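Local atomic coordinates of uncharacterized protein (Bordetella bronchiseptica, PDB entry 4XG0), a protein that probably acts as an ATP-dependent kinase of the DUF1537 family, phosphorylating acid sugars in a catabolic pathway. Residues Val153-Gly157 against Asp158-Thr162; Ala243-Leu246 against Ala247-Trp250. All coordinates share one frame; numbering follows the deposited sequence.

Contact 1: Val153-Gly157 against Asp158-Thr162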
ATOM      1  N   VAL A 153      -6.748  -2.590 -24.114  1.00 22.96           N
ATOM      2  CA  VAL A 153      -5.643  -2.376 -25.041  1.00 23.26           C
ATOM      3  C   VAL A 153      -4.472  -1.686 -24.366  1.00 22.02           C
ATOM      4  O   VAL A 153      -4.659  -0.696 -23.692  1.00 22.32           O
ATOM      5  CB  VAL A 153      -6.082  -1.492 -26.232  1.00 24.66           C
ATOM      6  CG1 VAL A 153      -4.917  -1.243 -27.160  1.00 26.40           C
ATOM      7  CG2 VAL A 153      -7.225  -2.139 -27.002  1.00 26.14           C
ATOM      8  N   LEU A 154      -3.273  -2.220 -24.537  1.00 21.86           N
ATOM      9  CA  LEU A 154      -2.090  -1.569 -23.961  1.00 23.71           C
ATOM     10  C   LEU A 154      -1.732  -0.381 -24.856  1.00 30.13           C
ATOM     11  O   LEU A 154      -1.376  -0.546 -26.026  1.00 27.61           O
ATOM     12  CB  LEU A 154      -0.935  -2.566 -23.846  1.00 24.63           C
ATOM     13  CG  LEU A 154       0.215  -2.224 -22.870  1.00 21.84           C
ATOM     14  CD1 LEU A 154       1.007  -1.001 -23.365  1.00 26.15           C
ATOM     15  CD2 LEU A 154      -0.327  -1.983 -21.449  1.00 20.51           C
ATOM     16  N   TYR A 155      -1.898   0.817 -24.305  1.00 24.94           N
ATOM     17  CA  TYR A 155      -1.561   2.057 -24.988  1.00 22.71           C
ATOM     18  C   TYR A 155      -0.213   2.589 -24.494  1.00 22.34           C
ATOM     19  O   TYR A 155       0.086   2.566 -23.295  1.00 21.88           O
ATOM     20  CB  TYR A 155      -2.627   3.118 -24.723  1.00 27.43           C
ATOM     21  CG  TYR A 155      -3.705   3.178 -25.777  1.00 27.40           C
ATOM     22  CD1 TYR A 155      -4.646   2.166 -25.895  1.00 28.99           C
ATOM     23  CD2 TYR A 155      -3.757   4.228 -26.671  1.00 30.50           C
ATOM     24  CE1 TYR A 155      -5.644   2.208 -26.867  1.00 25.90           C
ATOM     25  CE2 TYR A 155      -4.740   4.295 -27.634  1.00 32.50           C
ATOM     26  CZ  TYR A 155      -5.671   3.278 -27.733  1.00 33.48           C
ATOM     27  OH  TYR A 155      -6.621   3.346 -28.696  1.00 37.61           O
ATOM     28  N   VAL A 156       0.593   3.066 -25.444  1.00 26.69           N
ATOM     29  CA  VAL A 156       1.817   3.812 -25.136  1.00 27.27           C
ATOM     30  C   VAL A 156       1.553   5.251 -25.608  1.00 36.31           C
ATOM     31  O   VAL A 156       1.380   5.473 -26.805  1.00 32.26           O
ATOM     32  CB  VAL A 156       3.042   3.238 -25.910  1.00 30.45           C
ATOM     33  CG1 VAL A 156       4.289   4.047 -25.623  1.00 32.08           C
ATOM     34  CG2 VAL A 156       3.283   1.752 -25.568  1.00 26.26           C
ATOM     35  N   GLY A 157       1.512   6.223 -24.693  1.00 25.22           N
ATOM     36  CA  GLY A 157       0.963   7.528 -25.028  1.00 29.58           C
ATOM     37  C   GLY A 157      -0.438   7.383 -25.638  1.00 29.37           C
ATOM     38  O   GLY A 157      -1.272   6.662 -25.088  1.00 27.80           O
ATOM     39  N   ASP A 158      -0.698   8.041 -26.769  1.00 29.35           N
ATOM     40  CA  ASP A 158      -2.041   8.053 -27.362  1.00 30.12           C
ATOM     41  C   ASP A 158      -2.254   6.968 -28.440  1.00 30.54           C
ATOM     42  O   ASP A 158      -3.259   7.023 -29.180  1.00 31.65           O
ATOM     43  CB  ASP A 158      -2.360   9.444 -27.943  1.00 37.10           C
ATOM     44  CG  ASP A 158      -3.819   9.875 -27.698  1.00 43.73           C
ATOM     45  OD1 ASP A 158      -4.334   9.681 -26.568  1.00 46.40           O
ATOM     46  OD2 ASP A 158      -4.440  10.410 -28.646  1.00 47.09           O
ATOM     47  N   ARG A 159      -1.336   5.996 -28.539  1.00 29.78           N
ATOM     48  CA  ARG A 159      -1.461   4.917 -29.558  1.00 33.82           C
ATOM     49  C   ARG A 159      -1.389   3.511 -28.945  1.00 32.02           C
ATOM     50  O   ARG A 159      -0.673   3.289 -27.989  1.00 27.15           O
ATOM     51  CB  ARG A 159      -0.353   4.999 -30.611  1.00 42.57           C
ATOM     52  CG  ARG A 159       0.049   6.389 -31.035  1.00 50.00           C
ATOM     53  CD  ARG A 159       1.011   6.332 -32.220  1.00 53.50           C
ATOM     54  NE  ARG A 159       2.328   5.812 -31.847  1.00 55.10           N
ATOM     55  CZ  ARG A 159       3.443   6.539 -31.761  1.00 64.26           C
ATOM     56  NH1 ARG A 159       4.591   5.966 -31.406  1.00 65.10           N
ATOM     57  NH2 ARG A 159       3.432   7.839 -32.033  1.00 66.96           N
ATOM     58  N   PRO A 160      -2.115   2.542 -29.513  1.00 28.88           N
ATOM     59  CA  PRO A 160      -1.929   1.129 -29.142  1.00 27.80           C
ATOM     60  C   PRO A 160      -0.492   0.692 -29.348  1.00 28.09           C
ATOM     61  O   PRO A 160       0.123   1.176 -30.290  1.00 29.80           O
ATOM     62  CB  PRO A 160      -2.814   0.402 -30.175  1.00 29.13           C
ATOM     63  CG  PRO A 160      -3.892   1.373 -30.462  1.00 29.92           C
ATOM     64  CD  PRO A 160      -3.212   2.722 -30.474  1.00 30.43           C
ATOM     65  N   VAL A 161       0.018  -0.225 -28.529  1.00 27.68           N
ATOM     66  CA  VAL A 161       1.431  -0.538 -28.540  1.00 27.48           C
ATOM     67  C   VAL A 161       1.840  -1.069 -29.931  1.00 29.77           C
ATOM     68  O   VAL A 161       2.924  -0.751 -30.395  1.00 35.37           O
ATOM     69  CB  VAL A 161       1.794  -1.519 -27.422  1.00 26.49           C
ATOM     70  CG1 VAL A 161       1.035  -2.839 -27.596  1.00 29.60           C
ATOM     71  CG2 VAL A 161       3.288  -1.736 -27.363  1.00 29.25           C
ATOM     72  N   THR A 162       0.953  -1.814 -30.605  1.00 32.50           N
ATOM     73  CA  THR A 162       1.240  -2.329 -31.952  1.00 35.05           C
ATOM     74  C   THR A 162       1.432  -1.237 -33.021  1.00 41.45           C
ATOM     75  O   THR A 162       1.807  -1.552 -34.146  1.00 41.34           O
ATOM     76  CB  THR A 162       0.140  -3.341 -32.469  1.00 33.08           C
ATOM     77  OG1 THR A 162      -1.173  -2.833 -32.206  1.00 38.95           O
ATOM     78  CG2 THR A 162       0.296  -4.701 -31.806  1.00 41.50           C
TER
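Val156 and Arg159 pair as hydrogen-bonded antiparallel neighbours across a two-residue beta hairpin, whose type II' turn places Gly157 and Asp158 at its two central positions. The two bonds of this pair differ: Val156 N reaches Arg159 O at 2.9 Å, whereas Arg159 N meets Val156 O at 3.3 Å from above the carbonyl plane. Gly157 takes the first corner with a positive phi of 53°, as a II' turn requires. One step further Tyr155 and Pro160 form the non-hydrogen-bonded pair, and past it Val161 N donates to Leu154 O at 2.9 Å.

Although the CB atoms of Tyr155 and Pro160 diverge, the tyrosine ring comes back over the proline. Its chi1 of -94°, well away from a staggered value, lays the phenol alongside the pyrrolidine ring, so that Pro160 CG sits 4.2 Å from the centre of the Tyr155 ring, over one face, in a CH-pi contact. Asp158 O lies at the edge of the same ring, 3.5 Å from Tyr155 CE2. At another corner of the proline, Val153 CG1 closes on Pro160 CB at 4.0 Å. With CG1 anti to the backbone N (chi1 178°), Val156 leaves CG2 to meet Val161 CG2 at 3.9 Å, and Leu154 CD1 approaches Val161 CB more loosely.

The hairpin supplies two strands of a small three-stranded antiparallel sheet. Strand 153-156 is the middle one: on its other flank Tyr155 shares a backbone bond with Thr148, and Leu154 packs on Val149 of strand 147-150. After the hairpin the chain enters a 3-10 turn, where Thr162 N bonds to Ser177 OG, joining this small sheet to the segment that leads into helix 179-183.

Contact 2: Ala243-Leu246 against Ala247-Trp250; sequences AAPL and ARVW. With SO4 (sulfate ion), chain D.
Arg248 grips the sulfate ion with two hydrogen bonds, NH2 to O3 at 2.7 Å and NH1 to O1 at 3.0 Å, both close to straight. The anion thus sits at the edge of the guanidinium, bridging its two terminal nitrogens in a bidentate grasp. A bend at chi3 (-78°) carries the arginine back along the helix toward its N-terminal end, where Ala244 O lies over the centre of one guanidinium face and Ala244 CB approaches NH2 at 3.5 Å. Pro245 CD also borders the group, 3.9 Å from Arg248 NH1.

Behind this first shell runs regular helical bonding: Ala247 N to Ala243 O, Arg248 N to Ala244 O, Val249 N to Pro245 O and Trp250 N to Leu246 O. Pro245 offers no N-H to the preceding turn, and the helix kinks there. On another side of the helix Leu246 and Trp250 extend side by side, with Leu246 CB 4.1 Å from Trp250 CZ3 over the indole face. Further out, Leu246 meets Ile227 of helix 217-230, Trp250 meets Phe45 of helix 35-47, and Ala247 O accepts a bond from Trp50 NE1.

The sulfate probably came from the crystallisation liquor, but its paired bonds show that Arg248 presents a cationic edge able to hold a tetrahedral oxyanion. The positive charge probably also polarises the Ala244 carbonyl beneath it.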
ATOM      1  N   ALA A 243       3.590  -2.185  -8.735  1.00 19.14           N
ATOM      2  CA  ALA A 243       4.493  -2.583  -7.642  1.00 24.34           C
ATOM      3  C   ALA A 243       4.301  -1.866  -6.320  1.00 21.01           C
ATOM      4  O   ALA A 243       4.013  -2.499  -5.295  1.00 16.92           O
ATOM      5  CB  ALA A 243       5.947  -2.511  -8.102  1.00 20.60           C
ATOM      6  N   ALA A 244       4.461  -0.553  -6.283  1.00 18.66           N
ATOM      7  CA  ALA A 244       4.312   0.160  -5.022  1.00 19.55           C
ATOM      8  C   ALA A 244       2.867   0.069  -4.471  1.00 18.09           C
ATOM      9  O   ALA A 244       2.655  -0.145  -3.291  1.00 17.91           O
ATOM     10  CB  ALA A 244       4.758   1.565  -5.182  1.00 18.13           C
ATOM     11  N   PRO A 245       1.850   0.215  -5.336  1.00 16.26           N
ATOM     12  CA  PRO A 245       0.484   0.041  -4.844  1.00 17.05           C
ATOM     13  C   PRO A 245       0.277  -1.308  -4.147  1.00 17.13           C
ATOM     14  O   PRO A 245      -0.359  -1.332  -3.103  1.00 17.27           O
ATOM     15  CB  PRO A 245      -0.359   0.142  -6.147  1.00 20.23           C
ATOM     16  CG  PRO A 245       0.461   1.057  -6.983  1.00 18.97           C
ATOM     17  CD  PRO A 245       1.891   0.685  -6.731  1.00 17.25           C
ATOM     18  N   LEU A 246       0.841  -2.380  -4.678  1.00 17.58           N
ATOM     19  CA  LEU A 246       0.673  -3.690  -4.076  1.00 19.59           C
ATOM     20  C   LEU A 246       1.476  -3.782  -2.785  1.00 17.00           C
ATOM     21  O   LEU A 246       0.980  -4.307  -1.786  1.00 18.85           O
ATOM     22  CB  LEU A 246       1.108  -4.792  -5.029  1.00 19.02           C
ATOM     23  CG  LEU A 246       0.164  -5.040  -6.186  1.00 23.44           C
ATOM     24  CD1 LEU A 246       0.828  -5.940  -7.268  1.00 25.19           C
ATOM     25  CD2 LEU A 246      -1.189  -5.637  -5.644  1.00 23.84           C
ATOM     26  N   ALA A 247       2.710  -3.301  -2.825  1.00 18.49           N
ATOM     27  CA  ALA A 247       3.516  -3.219  -1.566  1.00 16.93           C
ATOM     28  C   ALA A 247       2.737  -2.541  -0.444  1.00 19.12           C
ATOM     29  O   ALA A 247       2.720  -3.002   0.719  1.00 19.10           O
ATOM     30  CB  ALA A 247       4.809  -2.495  -1.821  1.00 17.01           C
ATOM     31  N   ARG A 248       2.109  -1.400  -0.751  1.00 15.74           N
ATOM     32  CA  ARG A 248       1.320  -0.695   0.216  1.00 14.59           C
ATOM     33  C   ARG A 248       0.017  -1.404   0.645  1.00 15.14           C
ATOM     34  O   ARG A 248      -0.335  -1.431   1.833  1.00 17.31           O
ATOM     35  CB  ARG A 248       1.014   0.719  -0.301  1.00 18.51           C
ATOM     36  CG  ARG A 248       2.236   1.621  -0.433  1.00 16.45           C
ATOM     37  CD  ARG A 248       1.867   3.054  -0.691  1.00 23.57           C
ATOM     38  NE  ARG A 248       1.495   3.231  -2.088  1.00 25.52           N
ATOM     39  CZ  ARG A 248       2.337   3.631  -3.041  1.00 27.55           C
ATOM     40  NH1 ARG A 248       1.892   3.754  -4.281  1.00 24.01           N
ATOM     41  NH2 ARG A 248       3.618   3.867  -2.775  1.00 29.61           N
ATOM     42  N   VAL A 249      -0.701  -2.001  -0.301  1.00 15.17           N
ATOM     43  CA  VAL A 249      -1.950  -2.608   0.069  1.00 19.30           C
ATOM     44  C   VAL A 249      -1.711  -3.837   0.932  1.00 17.79           C
ATOM     45  O   VAL A 249      -2.382  -4.039   1.927  1.00 19.34           O
ATOM     46  CB  VAL A 249      -2.769  -2.980  -1.180  1.00 23.43           C
ATOM     47  CG1 VAL A 249      -3.898  -3.888  -0.774  1.00 23.56           C
ATOM     48  CG2 VAL A 249      -3.302  -1.703  -1.802  1.00 24.69           C
ATOM     49  N   TRP A 250      -0.714  -4.619   0.563  1.00 19.36           N
ATOM     50  CA  TRP A 250      -0.392  -5.813   1.316  1.00 24.97           C
ATOM     51  C   TRP A 250       0.196  -5.464   2.698  1.00 20.99           C
ATOM     52  O   TRP A 250      -0.018  -6.190   3.676  1.00 20.02           O
ATOM     53  CB  TRP A 250       0.542  -6.700   0.505  1.00 19.55           C
ATOM     54  CG  TRP A 250      -0.186  -7.491  -0.581  1.00 21.72           C
ATOM     55  CD1 TRP A 250      -1.506  -7.853  -0.583  1.00 22.66           C
ATOM     56  CD2 TRP A 250       0.368  -8.002  -1.806  1.00 20.19           C
ATOM     57  NE1 TRP A 250      -1.807  -8.553  -1.750  1.00 20.09           N
ATOM     58  CE2 TRP A 250      -0.676  -8.657  -2.500  1.00 23.05           C
ATOM     59  CE3 TRP A 250       1.643  -7.971  -2.383  1.00 18.48           C
ATOM     60  CZ2 TRP A 250      -0.481  -9.272  -3.731  1.00 26.23           C
ATOM     61  CZ3 TRP A 250       1.838  -8.573  -3.579  1.00 17.51           C
ATOM     62  CH2 TRP A 250       0.771  -9.221  -4.258  1.00 21.37           C
TER
HETATM   63  S   SO4 D 503       4.954   5.610  -5.876  1.00 50.29           S
HETATM   64  O1  SO4 D 503       3.615   5.147  -6.325  1.00 35.83           O
HETATM   65  O2  SO4 D 503       6.073   5.047  -6.656  1.00 47.41           O
HETATM   66  O3  SO4 D 503       5.187   5.203  -4.484  1.00 48.25           O
HETATM   67  O4  SO4 D 503       5.050   7.070  -5.994  1.00 56.67           O

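In the fold
From the N terminus the chain first builds most of the eight-stranded parallel sheet, then leaves strand 135-139 for a small antiparallel sheet. Contact 1 closes the second hairpin of that sheet, its centre about 27 Å from the centre of the chain. The chain later returns to the large sheet, and strand 234-238 leads into helix 240-252, where contact 2 spans successive turns, its centre about 4 Å from that of the chain. The contacts follow in series, neither nesting nor crossing; the nearest atoms of contact 1 and contact 2 are about 13 Å apart. Contact 1 thus shapes a peripheral excursion, while contact 2 belongs to a helix packed between helices 35-47 and 217-230, shortly before strand 259-263 begins the second large sheet.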